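Local coordinates for FAD:protein FMN transferase (Pseudomonas stutzeri ATCC 14405 = CCUG 16156, PDB 5MGY) that probably transfers FMN from FAD onto threonine residues of target proteins, releasing AMP, with magnesium as cofactor, at residues A[98-109]-A[125-135]. Numbering follows the deposited sequence.
Sequences FDLTLEPLLNLW and DISAARALTGQ. Unlike the reference sequence in segment 125-135: Ser127 (reference Arg).
Thr101 and Gly134 meet through a nearly straight hydrogen bond: the backbone N of Gly134 gives its hydrogen to Thr101 OG1 at 2.8 Å, with an N-H...O angle of 163°. Within its own segment the same hydroxyl donates to Asp99 OD2 at 2.6 Å, arriving from above the carboxylate plane. With chi1 at 75°, OG1 sits between the backbone N and carbonyl carbon of Thr101, from where it reaches both partners. Were Thr101 replaced by an alanine, the Gly134 N-H would probably lose its acceptor and Asp99 OD2 one of its two donors. Beyond Gly134, the Gln135 chain bends at chi2 and lays OE1 near the backbone N of Leu100 in a weak bond of 3.5 Å, while its NE2 comes within 3.8 Å of Leu100 CD1 as the two side chains cross at a slant.

Farther along, contact is apolar. Ala129 CB packs 3.9 Å from Leu105 CD2 and also meets the Pro104 ring. Leu108 crosses Ile126 at about a right angle, its CD2 against Ile126 CG1 and its CD1 against Asp125 CB. Ile126 CD1 ends 3.5 Å from Trp109 CZ2.

A second shell positions these groups. Asp99 OD2 also accepts from the backbone N of Thr101, closing an Asx turn, and Arg130 O is held twice, by Thr133 OG1 at 2.6 Å and by Thr133 N. Phe98, whose side chain lies beside magnesium ligand Ser157, places one end of the contact near the metal site. The whole is a roughly antiparallel pair of short helical segments, 103-108 and 125-131, axes 8.8 Å apart at closest approach and at 152°, joined to an Asx-turn loop that leads toward the magnesium site of this ApbE-family flavin transferase.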
# COMPACT_ATOMS: atom_id res chain seq x y z
N PHE A 98 8.52 4.40 -7.33
CA PHE A 98 7.26 3.68 -7.47
C PHE A 98 7.11 3.20 -8.89
O PHE A 98 7.09 4.02 -9.82
CB PHE A 98 6.04 4.57 -7.10
CG PHE A 98 4.74 3.83 -7.14
CD1 PHE A 98 4.25 3.21 -6.00
CD2 PHE A 98 4.06 3.66 -8.33
CE1 PHE A 98 3.07 2.47 -6.05
CE2 PHE A 98 2.89 2.91 -8.38
CZ PHE A 98 2.39 2.31 -7.24
N ASP A 99 6.94 1.88 -9.04
CA ASP A 99 6.79 1.24 -10.35
C ASP A 99 5.82 0.03 -10.27
O ASP A 99 6.07 -1.01 -9.60
CB ASP A 99 8.20 0.83 -10.88
CG ASP A 99 8.31 0.81 -12.42
OD1 ASP A 99 9.30 1.33 -12.97
OD2 ASP A 99 7.42 0.30 -13.11
N LEU A 100 4.75 0.11 -11.04
CA LEU A 100 3.85 -1.06 -11.21
C LEU A 100 4.37 -2.24 -12.07
O LEU A 100 3.70 -3.27 -12.12
CB LEU A 100 2.53 -0.60 -11.80
CG LEU A 100 1.83 0.49 -11.00
CD1 LEU A 100 0.69 1.09 -11.75
CD2 LEU A 100 1.31 -0.09 -9.69
N THR A 101 5.53 -2.10 -12.72
CA THR A 101 5.92 -2.96 -13.79
C THR A 101 7.04 -3.87 -13.39
O THR A 101 7.84 -4.29 -14.22
CB THR A 101 6.33 -2.16 -15.05
OG1 THR A 101 7.59 -1.54 -14.93
CG2 THR A 101 5.35 -1.11 -15.32
N LEU A 102 7.09 -4.26 -12.13
CA LEU A 102 8.21 -5.09 -11.68
C LEU A 102 7.94 -6.58 -11.73
O LEU A 102 8.82 -7.36 -11.39
CB LEU A 102 8.63 -4.68 -10.27
CG LEU A 102 9.58 -3.49 -10.14
CD1 LEU A 102 9.56 -2.50 -11.30
CD2 LEU A 102 9.23 -2.77 -8.84
N GLU A 103 6.76 -6.98 -12.17
CA GLU A 103 6.41 -8.40 -12.06
C GLU A 103 7.44 -9.38 -12.66
O GLU A 103 7.67 -10.42 -12.07
CB GLU A 103 4.99 -8.67 -12.61
CG GLU A 103 4.49 -10.11 -12.53
CD GLU A 103 3.50 -10.46 -11.41
OE1 GLU A 103 3.51 -9.94 -10.26
OE2 GLU A 103 2.72 -11.37 -11.71
N PRO A 104 8.08 -9.02 -13.80
CA PRO A 104 9.13 -9.88 -14.32
C PRO A 104 10.36 -9.94 -13.45
O PRO A 104 11.00 -10.97 -13.44
CB PRO A 104 9.47 -9.24 -15.66
CG PRO A 104 8.25 -8.44 -16.03
CD PRO A 104 7.79 -7.90 -14.71
N LEU A 105 10.69 -8.88 -12.73
CA LEU A 105 11.84 -8.98 -11.84
C LEU A 105 11.41 -9.70 -10.58
O LEU A 105 12.21 -10.42 -9.98
CB LEU A 105 12.41 -7.61 -11.51
CG LEU A 105 13.04 -6.85 -12.65
CD1 LEU A 105 13.16 -5.39 -12.26
CD2 LEU A 105 14.39 -7.43 -12.96
N LEU A 106 10.17 -9.52 -10.17
CA LEU A 106 9.66 -10.28 -9.02
C LEU A 106 9.67 -11.80 -9.32
O LEU A 106 10.28 -12.57 -8.57
CB LEU A 106 8.23 -9.83 -8.56
CG LEU A 106 7.97 -8.45 -7.94
CD1 LEU A 106 6.46 -8.22 -7.77
CD2 LEU A 106 8.75 -8.25 -6.65
N ASN A 107 9.03 -12.24 -10.41
CA ASN A 107 9.08 -13.66 -10.81
C ASN A 107 10.48 -14.18 -11.06
O ASN A 107 10.73 -15.33 -10.81
CB ASN A 107 8.19 -13.92 -12.02
CG ASN A 107 6.69 -13.85 -11.67
OD1 ASN A 107 6.28 -14.11 -10.53
ND2 ASN A 107 5.87 -13.51 -12.64
N LEU A 108 11.40 -13.31 -11.47
CA LEU A 108 12.78 -13.70 -11.58
C LEU A 108 13.42 -13.95 -10.23
O LEU A 108 14.13 -14.92 -10.07
CB LEU A 108 13.60 -12.65 -12.30
CG LEU A 108 15.02 -13.10 -12.54
CD1 LEU A 108 14.99 -14.25 -13.53
CD2 LEU A 108 15.88 -11.94 -13.04
N TRP A 109 13.20 -13.06 -9.27
CA TRP A 109 13.85 -13.24 -7.98
C TRP A 109 13.02 -14.17 -7.04
O TRP A 109 13.30 -14.22 -5.84
CB TRP A 109 14.16 -11.86 -7.33
CG TRP A 109 15.34 -11.03 -7.91
CD1 TRP A 109 15.27 -10.06 -8.87
CD2 TRP A 109 16.70 -11.06 -7.50
NE1 TRP A 109 16.49 -9.51 -9.11
CE2 TRP A 109 17.40 -10.10 -8.29
CE3 TRP A 109 17.40 -11.78 -6.55
CZ2 TRP A 109 18.78 -9.87 -8.16
CZ3 TRP A 109 18.79 -11.58 -6.43
CH2 TRP A 109 19.46 -10.62 -7.24
N ASP A 125 20.00 -12.65 -17.04
CA ASP A 125 18.53 -12.71 -16.94
C ASP A 125 17.91 -11.39 -16.43
O ASP A 125 16.82 -11.02 -16.85
CB ASP A 125 18.08 -13.83 -15.98
CG ASP A 125 18.50 -15.21 -16.42
OD1 ASP A 125 18.92 -15.99 -15.53
OD2 ASP A 125 18.41 -15.52 -17.61
N ILE A 126 18.60 -10.76 -15.47
CA ILE A 126 18.28 -9.43 -14.91
C ILE A 126 18.18 -8.36 -16.01
O ILE A 126 17.21 -7.61 -16.06
CB ILE A 126 19.32 -8.98 -13.80
CG1 ILE A 126 18.95 -9.56 -12.40
CG2 ILE A 126 19.47 -7.46 -13.69
CD1 ILE A 126 20.07 -9.54 -11.35
N SER A 127 19.22 -8.28 -16.85
CA SER A 127 19.30 -7.34 -17.97
C SER A 127 18.12 -7.52 -18.95
O SER A 127 17.53 -6.53 -19.41
CB SER A 127 20.62 -7.52 -18.70
OG SER A 127 20.72 -6.64 -19.80
N ALA A 128 17.77 -8.80 -19.19
CA ALA A 128 16.62 -9.24 -20.05
C ALA A 128 15.27 -8.88 -19.46
O ALA A 128 14.38 -8.40 -20.15
CB ALA A 128 16.66 -10.76 -20.30
N ALA A 129 15.09 -9.17 -18.18
CA ALA A 129 13.86 -8.83 -17.51
C ALA A 129 13.66 -7.31 -17.37
O ALA A 129 12.57 -6.82 -17.58
CB ALA A 129 13.78 -9.55 -16.17
N ARG A 130 14.70 -6.54 -17.06
CA ARG A 130 14.56 -5.09 -17.00
C ARG A 130 14.09 -4.51 -18.32
O ARG A 130 13.41 -3.50 -18.34
CB ARG A 130 15.83 -4.38 -16.50
CG ARG A 130 15.73 -3.85 -15.05
CD ARG A 130 16.93 -3.01 -14.61
NE ARG A 130 18.17 -3.70 -15.02
CZ ARG A 130 18.99 -3.37 -16.03
NH1 ARG A 130 18.82 -2.28 -16.78
NH2 ARG A 130 20.05 -4.15 -16.27
N ALA A 131 14.45 -5.12 -19.44
CA ALA A 131 13.93 -4.64 -20.75
C ALA A 131 12.42 -4.86 -20.94
O ALA A 131 11.84 -4.17 -21.73
CB ALA A 131 14.70 -5.25 -21.90
N LEU A 132 11.81 -5.79 -20.17
CA LEU A 132 10.34 -5.92 -20.08
C LEU A 132 9.65 -5.05 -19.02
O LEU A 132 8.44 -5.24 -18.75
CB LEU A 132 9.93 -7.38 -19.82
CG LEU A 132 10.61 -8.47 -20.68
CD1 LEU A 132 10.20 -9.91 -20.31
CD2 LEU A 132 10.38 -8.06 -22.15
N THR A 133 10.41 -4.13 -18.41
CA THR A 133 9.87 -3.27 -17.36
C THR A 133 9.88 -1.86 -17.86
O THR A 133 10.39 -1.60 -18.96
CB THR A 133 10.65 -3.37 -16.04
OG1 THR A 133 11.96 -2.85 -16.22
CG2 THR A 133 10.78 -4.78 -15.54
N GLY A 134 9.25 -0.99 -17.08
CA GLY A 134 9.23 0.46 -17.32
C GLY A 134 7.88 1.15 -17.50
O GLY A 134 7.37 1.17 -18.60
N GLN A 135 7.38 1.78 -16.45
CA GLN A 135 6.15 2.64 -16.44
C GLN A 135 5.97 3.52 -17.64
O GLN A 135 4.86 3.75 -18.09
CB GLN A 135 6.19 3.54 -15.17
CG GLN A 135 4.91 4.29 -14.81
CD GLN A 135 4.05 3.56 -13.74
OE1 GLN A 135 4.56 3.16 -12.65
NE2 GLN A 135 2.72 3.39 -14.04